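Nitrate reductase (Ulva prolifera, PDB 5YLY) probably catalyses the NADH-dependent reduction of nitrate to nitrite, the first step of nitrate assimilation, this FAD-carrying fragment being its cytochrome b5 reductase domain. Local coordinates at residues A[27-31]-A[138-142]; A[58-64]-A[94-100]; A[69-73]-A[101-105]. One frame throughout, in Å; residues are numbered along the deposited sequence.

Contact 1: A[27-31]-A[138-142]; sequences FLNPK and VKGPI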
loop_
_atom_site.group_PDB
_atom_site.type_symbol
_atom_site.label_atom_id
_atom_site.label_comp_id
_atom_site.label_asym_id
_atom_site.label_seq_id
_atom_site.Cartn_x
_atom_site.Cartn_y
_atom_site.Cartn_z
ATOM N N PHE A 27 -11.432 5.335 -16.192
ATOM C CA PHE A 27 -10.909 6.662 -15.912
ATOM C C PHE A 27 -9.404 6.711 -16.202
ATOM O O PHE A 27 -8.965 7.599 -16.931
ATOM C CB PHE A 27 -11.167 7.046 -14.465
ATOM C CG PHE A 27 -10.528 8.346 -14.024
ATOM C CD1 PHE A 27 -11.127 9.562 -14.312
ATOM C CD2 PHE A 27 -9.365 8.349 -13.265
ATOM C CE1 PHE A 27 -10.558 10.764 -13.885
ATOM C CE2 PHE A 27 -8.819 9.559 -12.800
ATOM C CZ PHE A 27 -9.425 10.755 -13.114
ATOM N N LEU A 28 -8.620 5.769 -15.650
ATOM C CA LEU A 28 -7.171 5.768 -15.846
ATOM C C LEU A 28 -6.740 5.510 -17.281
ATOM O O LEU A 28 -7.210 4.566 -17.937
ATOM C CB LEU A 28 -6.455 4.817 -14.891
ATOM C CG LEU A 28 -6.579 5.147 -13.404
ATOM C CD1 LEU A 28 -6.024 4.023 -12.605
ATOM C CD2 LEU A 28 -5.888 6.491 -13.060
ATOM N N ASN A 29 -5.855 6.390 -17.765
ATOM C CA ASN A 29 -5.297 6.330 -19.117
ATOM C C ASN A 29 -3.808 6.617 -18.962
ATOM O O ASN A 29 -3.442 7.725 -18.573
ATOM C CB ASN A 29 -5.972 7.342 -20.046
ATOM C CG ASN A 29 -5.455 7.278 -21.457
ATOM O OD1 ASN A 29 -4.363 6.764 -21.718
ATOM N ND2 ASN A 29 -6.201 7.842 -22.389
ATOM N N PRO A 30 -2.943 5.606 -19.181
ATOM C CA PRO A 30 -1.510 5.794 -18.914
ATOM C C PRO A 30 -0.817 6.855 -19.773
ATOM O O PRO A 30 0.296 7.252 -19.441
ATOM C CB PRO A 30 -0.929 4.390 -19.137
ATOM C CG PRO A 30 -1.888 3.740 -20.101
ATOM C CD PRO A 30 -3.221 4.218 -19.615
ATOM N N LYS A 31 -1.489 7.345 -20.826
ATOM C CA LYS A 31 -0.942 8.349 -21.739
ATOM C C LYS A 31 -1.425 9.742 -21.365
ATOM O O LYS A 31 -0.996 10.711 -22.004
ATOM C CB LYS A 31 -1.423 8.079 -23.175
ATOM C CG LYS A 31 -1.073 6.728 -23.767
ATOM C CD LYS A 31 -1.444 6.773 -25.238
ATOM C CE LYS A 31 -1.634 5.421 -25.858
ATOM N NZ LYS A 31 -2.249 5.542 -27.206
ATOM N N VAL A 138 -4.388 12.978 -12.459
ATOM C CA VAL A 138 -4.091 11.574 -12.187
ATOM C C VAL A 138 -3.576 10.859 -13.419
ATOM O O VAL A 138 -4.247 10.866 -14.450
ATOM C CB VAL A 138 -5.345 10.852 -11.600
ATOM C CG1 VAL A 138 -4.992 9.445 -11.137
ATOM C CG2 VAL A 138 -5.947 11.654 -10.442
ATOM N N LYS A 139 -2.430 10.172 -13.287
ATOM C CA LYS A 139 -1.877 9.372 -14.386
ATOM C C LYS A 139 -1.655 7.933 -13.933
ATOM O O LYS A 139 -1.005 7.675 -12.917
ATOM C CB LYS A 139 -0.576 9.997 -14.953
ATOM C CG LYS A 139 0.011 9.176 -16.116
ATOM C CD LYS A 139 1.143 9.885 -16.872
ATOM C CE LYS A 139 0.602 10.764 -17.970
ATOM N NZ LYS A 139 1.682 11.231 -18.883
ATOM N N GLY A 140 -2.153 7.000 -14.716
ATOM C CA GLY A 140 -1.989 5.592 -14.388
ATOM C C GLY A 140 -2.709 4.706 -15.370
ATOM O O GLY A 140 -3.345 5.222 -16.277
ATOM N N PRO A 141 -2.678 3.374 -15.187
ATOM C CA PRO A 141 -1.985 2.650 -14.105
ATOM C C PRO A 141 -0.481 2.602 -14.267
ATOM O O PRO A 141 0.037 2.653 -15.386
ATOM C CB PRO A 141 -2.610 1.239 -14.144
ATOM C CG PRO A 141 -3.566 1.211 -15.324
ATOM C CD PRO A 141 -3.334 2.453 -16.131
ATOM N N ILE A 142 0.209 2.523 -13.140
ATOM C CA ILE A 142 1.656 2.434 -13.087
ATOM C C ILE A 142 2.030 1.138 -12.402
ATOM O O ILE A 142 1.496 0.820 -11.336
ATOM C CB ILE A 142 2.288 3.629 -12.293
ATOM C CG1 ILE A 142 1.665 5.014 -12.672
ATOM C CG2 ILE A 142 3.827 3.619 -12.431
ATOM C CD1 ILE A 142 1.919 5.548 -14.121
HETATM O O HOH W 1 -4.733 8.625 -16.302
HETATM O O HOH W 2 2.551 9.025 -20.402
HETATM O O HOH W 3 -0.006 13.439 -20.562
#
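The antiparallel FAD-binding barrel meets the N-terminal loop here: Phe27 to Pro30 lie across Val138 to Pro141, on the strand 135-142. The two segments run 81° apart, and no direct hydrogen bond joins them. Apolar groups and water do the joining instead. Leu28 CB points toward the strand, and CD2 meets Val138 CG1 at 3.6 Å. Phe27 meets the same valine, their side chains crossing at about a right angle. Its CG is anti to the backbone N (chi1 174°), which brings the ring close enough for CE2 to stand 3.9 Å from Val138 CB. Val138 CB lies at the ring edge, near its plane. Gly140 carries no side chain, and Leu28 CB comes to 3.4 Å from Gly140 O. The peptide bond before Pro141 is cis. Pro30 and Pro141 meet through their CD atoms, 3.9 Å apart.

Water 1 sits in the joint and accepts from Asn29 N at 2.9 Å. It can also give a proton to Val138 O, and it takes a weak bond from Gly140 N. Nearer the surface, Lys139 bends at its third torsion and lays its chain along Pro30 O. Its NZ donates to water 2 at 2.8 Å, and that water donates to Pro30 O at 3.0 Å. Water 3 makes a second, longer bridge from NZ to Lys31 O. Asn29 CB points away from the strand. Its OD1 takes the N-H of Lys31 at 3.1 Å from above the carbonyl plane, 39° out of it, closing an Asx turn.

Side chains of Met70 and Ala36 also touch Val138 from the neighbouring strands. This is an N-terminal loop packed on a strand of the FAD-binding barrel of a ferredoxin reductase-like flavoprotein, just ahead of the barrel strand 34-43.

Contact 2: A[58-64]-A[94-100]; sequences DEQLLGL and TANETRG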
loop_
_atom_site.group_PDB
_atom_site.type_symbol
_atom_site.label_atom_id
_atom_site.label_comp_id
_atom_site.label_asym_id
_atom_site.label_seq_id
_atom_site.Cartn_x
_atom_site.Cartn_y
_atom_site.Cartn_z
ATOM N N ASP A 58 -20.225 9.440 -11.985
ATOM C CA ASP A 58 -20.346 8.617 -10.780
ATOM C C ASP A 58 -20.535 7.088 -11.026
ATOM O O ASP A 58 -20.628 6.333 -10.056
ATOM C CB ASP A 58 -21.421 9.188 -9.839
ATOM C CG ASP A 58 -22.856 9.131 -10.308
ATOM O OD1 ASP A 58 -23.117 8.514 -11.361
ATOM O OD2 ASP A 58 -23.717 9.722 -9.626
ATOM N N GLU A 59 -20.538 6.626 -12.289
ATOM C CA GLU A 59 -20.625 5.181 -12.550
ATOM C C GLU A 59 -19.337 4.657 -13.224
ATOM O O GLU A 59 -19.268 3.494 -13.635
ATOM C CB GLU A 59 -21.852 4.870 -13.404
ATOM C CG GLU A 59 -23.170 4.952 -12.652
ATOM C CD GLU A 59 -24.384 4.929 -13.558
ATOM O OE1 GLU A 59 -24.343 4.242 -14.604
ATOM O OE2 GLU A 59 -25.388 5.592 -13.213
ATOM N N GLN A 60 -18.317 5.508 -13.317
ATOM C CA GLN A 60 -17.105 5.182 -14.058
ATOM C C GLN A 60 -16.202 4.218 -13.341
ATOM O O GLN A 60 -16.029 4.299 -12.135
ATOM C CB GLN A 60 -16.351 6.461 -14.482
ATOM C CG GLN A 60 -15.280 6.229 -15.547
ATOM C CD GLN A 60 -14.492 7.462 -15.918
ATOM O OE1 GLN A 60 -14.287 8.373 -15.115
ATOM N NE2 GLN A 60 -14.034 7.518 -17.156
ATOM N N LEU A 61 -15.668 3.267 -14.115
ATOM C CA LEU A 61 -14.703 2.277 -13.642
ATOM C C LEU A 61 -13.370 3.009 -13.455
ATOM O O LEU A 61 -12.974 3.797 -14.318
ATOM C CB LEU A 61 -14.555 1.208 -14.754
ATOM C CG LEU A 61 -13.590 0.028 -14.525
ATOM C CD1 LEU A 61 -14.088 -0.868 -13.403
ATOM C CD2 LEU A 61 -13.437 -0.777 -15.801
ATOM N N LEU A 62 -12.668 2.742 -12.347
ATOM C CA LEU A 62 -11.365 3.365 -12.133
ATOM C C LEU A 62 -10.347 2.877 -13.168
ATOM O O LEU A 62 -9.650 3.698 -13.748
ATOM C CB LEU A 62 -10.853 3.084 -10.724
ATOM C CG LEU A 62 -9.470 3.649 -10.372
ATOM C CD1 LEU A 62 -9.415 5.202 -10.514
ATOM C CD2 LEU A 62 -9.082 3.217 -8.953
ATOM N N GLY A 63 -10.258 1.566 -13.354
ATOM C CA GLY A 63 -9.336 0.952 -14.307
ATOM C C GLY A 63 -7.937 0.810 -13.752
ATOM O O GLY A 63 -6.957 1.078 -14.456
ATOM N N LEU A 64 -7.844 0.400 -12.482
ATOM C CA LEU A 64 -6.580 0.206 -11.783
ATOM C C LEU A 64 -6.425 -1.286 -11.505
ATOM O O LEU A 64 -7.056 -1.800 -10.568
ATOM C CB LEU A 64 -6.521 1.008 -10.443
ATOM C CG LEU A 64 -5.160 0.937 -9.695
ATOM C CD1 LEU A 64 -4.012 1.553 -10.549
ATOM C CD2 LEU A 64 -5.240 1.657 -8.333
ATOM N N THR A 94 -9.423 2.147 -2.414
ATOM C CA THR A 94 -10.525 1.601 -3.201
ATOM C C THR A 94 -9.874 1.177 -4.525
ATOM O O THR A 94 -8.772 1.645 -4.859
ATOM C CB THR A 94 -11.672 2.614 -3.467
ATOM O OG1 THR A 94 -11.140 3.784 -4.090
ATOM C CG2 THR A 94 -12.402 3.015 -2.193
ATOM N N ALA A 95 -10.534 0.321 -5.284
ATOM C CA ALA A 95 -9.993 -0.051 -6.603
ATOM C C ALA A 95 -11.179 -0.226 -7.585
ATOM O O ALA A 95 -12.180 0.502 -7.431
ATOM C CB ALA A 95 -9.110 -1.299 -6.485
ATOM N N ASN A 96 -11.122 -1.192 -8.529
ATOM C CA ASN A 96 -12.182 -1.322 -9.544
ATOM C C ASN A 96 -13.568 -1.637 -9.002
ATOM O O ASN A 96 -14.556 -1.296 -9.653
ATOM C CB ASN A 96 -11.791 -2.318 -10.629
ATOM C CG ASN A 96 -10.693 -1.796 -11.519
ATOM O OD1 ASN A 96 -10.417 -0.595 -11.545
ATOM N ND2 ASN A 96 -10.047 -2.685 -12.285
ATOM N N GLU A 97 -13.653 -2.238 -7.814
ATOM C CA GLU A 97 -14.944 -2.565 -7.184
ATOM C C GLU A 97 -15.784 -1.310 -6.848
ATOM O O GLU A 97 -16.994 -1.418 -6.639
ATOM C CB GLU A 97 -14.721 -3.413 -5.906
ATOM C CG GLU A 97 -14.284 -2.622 -4.659
ATOM C CD GLU A 97 -12.967 -1.866 -4.742
ATOM O OE1 GLU A 97 -12.050 -2.354 -5.438
ATOM O OE2 GLU A 97 -12.842 -0.795 -4.102
ATOM N N THR A 98 -15.129 -0.145 -6.728
ATOM C CA THR A 98 -15.795 1.109 -6.361
ATOM C C THR A 98 -15.863 2.014 -7.595
ATOM O O THR A 98 -14.844 2.552 -8.022
ATOM C CB THR A 98 -15.009 1.795 -5.243
ATOM O OG1 THR A 98 -14.925 0.916 -4.128
ATOM C CG2 THR A 98 -15.643 3.116 -4.809
ATOM N N ARG A 99 -17.066 2.219 -8.108
ATOM C CA ARG A 99 -17.270 3.081 -9.262
ATOM C C ARG A 99 -17.519 4.541 -8.860
ATOM O O ARG A 99 -18.068 4.817 -7.792
ATOM C CB ARG A 99 -18.450 2.580 -10.117
ATOM C CG ARG A 99 -18.154 1.263 -10.830
ATOM C CD ARG A 99 -19.347 0.827 -11.663
ATOM N NE ARG A 99 -19.058 -0.382 -12.435
ATOM C CZ ARG A 99 -18.596 -0.401 -13.683
ATOM N NH1 ARG A 99 -18.388 -1.555 -14.300
ATOM N NH2 ARG A 99 -18.340 0.734 -14.325
ATOM N N GLY A 100 -17.127 5.444 -9.745
ATOM C CA GLY A 100 -17.392 6.863 -9.624
ATOM C C GLY A 100 -16.479 7.667 -8.738
ATOM O O GLY A 100 -16.539 8.892 -8.787
HETATM O O HOH W 4 -14.044 1.373 -10.324
HETATM O O HOH W 5 -8.936 -3.209 -9.085
#
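Asn96 OD1 takes two backbone N-H groups, from Gly63 at 2.8 Å and from Leu64 at 2.9 Å. The bond to Leu64 N is the straighter of the two. Gly63 N comes in tilted 33° from the amide carbonyl plane. With chi1 at -71°, Asn96 CG lies beside its own backbone N and anti to the carbonyl carbon, and the amide reaches over to the 58-64 loop. Gly63 has positive phi, which suits a glycine. An alanine in place of Asn96 would take away this oxygen, and the N-H groups of Gly63 and Leu64 would probably lose their shared acceptor, leaving this bend of the loop less firmly held.

Asn96 belongs to a type I beta turn from Ala95 to Thr98, in the loop between strands 85-90 and 101-107 of the FAD-binding barrel. Glu97 OE2 braces the turn from within, accepting from Ala95 N at 2.8 Å and Thr98 OG1 at 2.7 Å. Water 4 bridges the two loops: it accepts from Leu62 N and donates to both Asn96 O and Thr98 O. Water 5 links Asn96 N to Leu64 O. Leu61 CD1 packs against Asn96 CB at 3.9 Å and also lies over one face of the Arg99 guanidinium.

The edge of that guanidinium is used for a bond: Arg99 NH2 donates to Glu59 O at 3.0 Å, nearly along the C=O axis. Next to it, Gly100 N donates to Gln60 O at 2.9 Å, in the carbonyl plane and on a lone pair. Gly100 CA lies 3.3 Å from Asp58 O in a CA-H...O contact, and a CB on Gly100 would probably run into this oxygen. Deeper in, Leu62 reaches Phe102 on strand 101-107.

Contact 3: A[69-73]-A[101-105]; sequences HMLIR and HFDLV. With FAD (flavin-adenine dinucleotide), chain C.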
loop_
_atom_site.group_PDB
_atom_site.type_symbol
_atom_site.label_atom_id
_atom_site.label_comp_id
_atom_site.label_asym_id
_atom_site.label_seq_id
_atom_site.Cartn_x
_atom_site.Cartn_y
_atom_site.Cartn_z
ATOM N N HIS A 69 -0.526 1.196 -9.238
ATOM C CA HIS A 69 -0.834 2.442 -8.504
ATOM C C HIS A 69 -1.009 3.603 -9.507
ATOM O O HIS A 69 -1.009 3.383 -10.722
ATOM C CB HIS A 69 0.311 2.733 -7.496
ATOM C CG HIS A 69 1.653 3.004 -8.125
ATOM N ND1 HIS A 69 2.576 1.991 -8.332
ATOM C CD2 HIS A 69 2.210 4.185 -8.500
ATOM C CE1 HIS A 69 3.645 2.575 -8.863
ATOM N NE2 HIS A 69 3.473 3.898 -8.970
ATOM N N MET A 70 -1.135 4.835 -8.997
ATOM C CA MET A 70 -1.331 6.023 -9.834
ATOM C C MET A 70 -0.371 7.126 -9.432
ATOM O O MET A 70 0.113 7.134 -8.300
ATOM C CB MET A 70 -2.775 6.554 -9.677
ATOM C CG MET A 70 -3.124 6.938 -8.257
ATOM S SD MET A 70 -4.845 7.424 -7.855
ATOM C CE MET A 70 -5.738 6.395 -8.937
ATOM N N LEU A 71 -0.139 8.073 -10.330
ATOM C CA LEU A 71 0.675 9.230 -9.997
ATOM C C LEU A 71 -0.299 10.379 -9.879
ATOM O O LEU A 71 -1.152 10.587 -10.752
ATOM C CB LEU A 71 1.730 9.511 -11.099
ATOM C CG LEU A 71 2.689 8.368 -11.358
ATOM C CD1 LEU A 71 3.634 8.723 -12.523
ATOM C CD2 LEU A 71 3.482 8.021 -10.109
ATOM N N ILE A 72 -0.222 11.093 -8.781
ATOM C CA ILE A 72 -1.128 12.213 -8.570
ATOM C C ILE A 72 -0.298 13.476 -8.542
ATOM O O ILE A 72 0.754 13.494 -7.900
ATOM C CB ILE A 72 -1.917 12.024 -7.260
ATOM C CG1 ILE A 72 -2.786 10.730 -7.356
ATOM C CG2 ILE A 72 -2.771 13.263 -6.948
ATOM C CD1 ILE A 72 -3.359 10.264 -6.161
ATOM N N ARG A 73 -0.771 14.510 -9.230
ATOM C CA ARG A 73 -0.003 15.758 -9.290
ATOM C C ARG A 73 -0.864 16.991 -9.214
ATOM O O ARG A 73 -2.068 16.939 -9.497
ATOM C CB ARG A 73 0.890 15.803 -10.547
ATOM C CG ARG A 73 0.155 16.094 -11.829
ATOM C CD ARG A 73 1.091 16.080 -13.031
ATOM N NE ARG A 73 0.458 16.771 -14.139
ATOM C CZ ARG A 73 1.104 17.183 -15.226
ATOM N NH1 ARG A 73 0.456 17.842 -16.177
ATOM N NH2 ARG A 73 2.398 16.925 -15.376
ATOM N N HIS A 101 -15.599 7.006 -7.950
ATOM C CA HIS A 101 -14.662 7.738 -7.111
ATOM C C HIS A 101 -13.555 6.799 -6.682
ATOM O O HIS A 101 -13.698 5.583 -6.807
ATOM C CB HIS A 101 -15.381 8.361 -5.859
ATOM C CG HIS A 101 -15.814 7.375 -4.803
ATOM N ND1 HIS A 101 -17.079 6.832 -4.804
ATOM C CD2 HIS A 101 -15.132 6.881 -3.741
ATOM C CE1 HIS A 101 -17.131 6.030 -3.748
ATOM N NE2 HIS A 101 -15.983 6.028 -3.083
ATOM N N PHE A 102 -12.485 7.352 -6.125
ATOM C CA PHE A 102 -11.440 6.594 -5.443
ATOM C C PHE A 102 -11.119 7.320 -4.155
ATOM O O PHE A 102 -11.262 8.560 -4.063
ATOM C CB PHE A 102 -10.177 6.353 -6.285
ATOM C CG PHE A 102 -9.410 7.590 -6.700
ATOM C CD1 PHE A 102 -8.433 8.129 -5.880
ATOM C CD2 PHE A 102 -9.672 8.215 -7.911
ATOM C CE1 PHE A 102 -7.727 9.288 -6.262
ATOM C CE2 PHE A 102 -8.949 9.349 -8.313
ATOM C CZ PHE A 102 -7.970 9.874 -7.500
ATOM N N ASP A 103 -10.635 6.558 -3.184
ATOM C CA ASP A 103 -10.270 7.111 -1.883
ATOM C C ASP A 103 -8.786 6.987 -1.710
ATOM O O ASP A 103 -8.263 5.911 -1.944
ATOM C CB ASP A 103 -10.922 6.271 -0.771
ATOM C CG ASP A 103 -12.415 6.403 -0.649
ATOM O OD1 ASP A 103 -13.006 7.200 -1.416
ATOM O OD2 ASP A 103 -13.001 5.673 0.171
ATOM N N LEU A 104 -8.131 8.036 -1.199
ATOM C CA LEU A 104 -6.708 7.977 -0.894
ATOM C C LEU A 104 -6.610 8.138 0.602
ATOM O O LEU A 104 -7.203 9.069 1.143
ATOM C CB LEU A 104 -5.904 9.148 -1.506
ATOM C CG LEU A 104 -5.921 9.347 -2.981
ATOM C CD1 LEU A 104 -5.051 10.566 -3.306
ATOM C CD2 LEU A 104 -5.415 8.064 -3.735
ATOM N N VAL A 105 -5.818 7.293 1.259
ATOM C CA VAL A 105 -5.543 7.478 2.689
ATOM C C VAL A 105 -4.116 7.988 2.719
ATOM O O VAL A 105 -3.211 7.314 2.224
ATOM C CB VAL A 105 -5.779 6.164 3.476
ATOM C CG1 VAL A 105 -5.188 6.249 4.882
ATOM C CG2 VAL A 105 -7.265 5.861 3.528
HETATM P PA FAD C . 8.343 14.664 0.653
HETATM O O1A FAD C . 8.414 16.132 0.455
HETATM O O2A FAD C . 8.579 13.848 -0.596
HETATM O O5B FAD C . 9.378 14.270 1.841
HETATM C C5B FAD C . 10.225 13.108 1.706
HETATM C C4B FAD C . 10.179 12.276 2.964
HETATM O O4B FAD C . 10.538 13.069 4.118
HETATM C C3B FAD C . 8.824 11.690 3.329
HETATM O O3B FAD C . 8.502 10.549 2.536
HETATM C C2B FAD C . 9.013 11.361 4.812
HETATM O O2B FAD C . 9.598 10.080 5.011
HETATM C C1B FAD C . 9.971 12.475 5.278
HETATM N N9A FAD C . 9.340 13.518 6.089
HETATM C C8A FAD C . 9.090 14.813 5.714
HETATM N N7A FAD C . 8.479 15.528 6.629
HETATM C C5A FAD C . 8.305 14.639 7.678
HETATM C C6A FAD C . 7.665 14.758 8.931
HETATM N N6A FAD C . 6.902 15.798 9.277
HETATM N N1A FAD C . 7.700 13.690 9.760
HETATM C C2A FAD C . 8.293 12.566 9.338
HETATM N N3A FAD C . 8.879 12.320 8.161
HETATM C C4A FAD C . 8.850 13.402 7.370
HETATM N N1 FAD C . 1.632 7.672 0.846
HETATM C C2 FAD C . 0.438 7.782 1.510
HETATM O O2 FAD C . 0.311 8.589 2.443
HETATM N N3 FAD C . -0.646 6.976 1.125
HETATM C C4 FAD C . -0.634 6.031 0.102
HETATM O O4 FAD C . -1.650 5.443 -0.216
HETATM C C4X FAD C . 0.653 5.900 -0.578
HETATM N N5 FAD C . 0.765 5.004 -1.529
HETATM C C5X FAD C . 2.008 4.855 -2.149
HETATM C C6 FAD C . 2.149 3.879 -3.146
HETATM C C7 FAD C . 3.367 3.692 -3.797
HETATM C C7M FAD C . 3.476 2.606 -4.839
HETATM C C8 FAD C . 4.485 4.499 -3.447
HETATM C C8M FAD C . 5.812 4.358 -4.168
HETATM C C9 FAD C . 4.350 5.454 -2.441
HETATM C C9A FAD C . 3.120 5.644 -1.794
HETATM N N10 FAD C . 2.940 6.638 -0.781
HETATM C C10 FAD C . 1.729 6.780 -0.135
HETATM C "C1'" FAD C . 3.980 7.641 -0.485
HETATM C "C2'" FAD C . 3.849 8.902 -1.339
HETATM O "O2'" FAD C . 4.254 8.645 -2.686
HETATM C "C3'" FAD C . 4.667 10.074 -0.795
HETATM O "O3'" FAD C . 6.042 9.715 -0.730
HETATM C "C4'" FAD C . 4.174 10.617 0.548
HETATM O "O4'" FAD C . 2.852 11.132 0.382
HETATM C "C5'" FAD C . 5.061 11.702 1.127
HETATM O "O5'" FAD C . 5.323 12.684 0.102
HETATM P P FAD C . 5.509 14.242 0.459
HETATM O O1P FAD C . 5.602 15.019 -0.798
HETATM O O2P FAD C . 4.474 14.679 1.466
HETATM O O3P FAD C . 6.911 14.222 1.206
#
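Strands 69-73 and 101-105 cross at 81° with their axes 11.2 Å apart, so only side chains bridge them. Met70 and Phe102 come from opposite directions. In the conformer described, one of two deposited for Met70, the sulfur and methyl lie over one face of the Phe102 ring. CE stands almost exactly on the ring normal, 2° off, at 4.2 Å from the ring centroid. This is a CH-pi contact. SD is displaced toward the rim, 3.8 Å from Phe102 CE1, a Met-aromatic contact. Met70 CG is wedged between backbone N and carbonyl carbon (chi1 60°), and the chain bends again at its third torsion to lay the methyl over the ring. Ile72 and Leu104 meet tip to tip. Their CD1 atoms are 3.3 Å apart, tighter than usual van der Waals contact.

Both strands also touch FAD. Val105 O accepts a nearly straight hydrogen bond from FAD N3 at 2.8 Å, holding the pyrimidine side of the flavin. The methyl C7M sits over one face of the His69 ring, 3.7 Å from His69 ND1. The two strands thus touch different parts of the flavin, while Met70, Ile72, Phe102 and Leu104 pack inside the barrel.

Around the core, the Phe102 ring also meets that of Phe53. Ile72 touches Tyr90 and Val136. Strand 69-75 runs between strands 85-90 and 135-142, antiparallel to both, and strand 101-107 pairs with strand 48-54.

How the contacts relate
The three contacts fall in one part of the FAD-binding barrel. Contacts 1 and 3 have centres about 10 Å apart and reach neighbouring strands, 135-142 and 69-75, of one sheet: Leu71 N probably bonds to Lys139 O at 2.8 Å, and Ile142 N to His69 O at the same distance. Contact 2 joins contact 1 through Phe27 N and Leu61 O, 2.9 Å apart, and through Leu28 N and Leu62 O. It joins contact 3 through Thr94 OG1 and Asp103 N, 3.0 Å apart. Contact 3 alone touches FAD. The side chain of Leu64 in contact 2 is about 9 Å from FAD, and that of Pro141 in contact 1 about 11 Å.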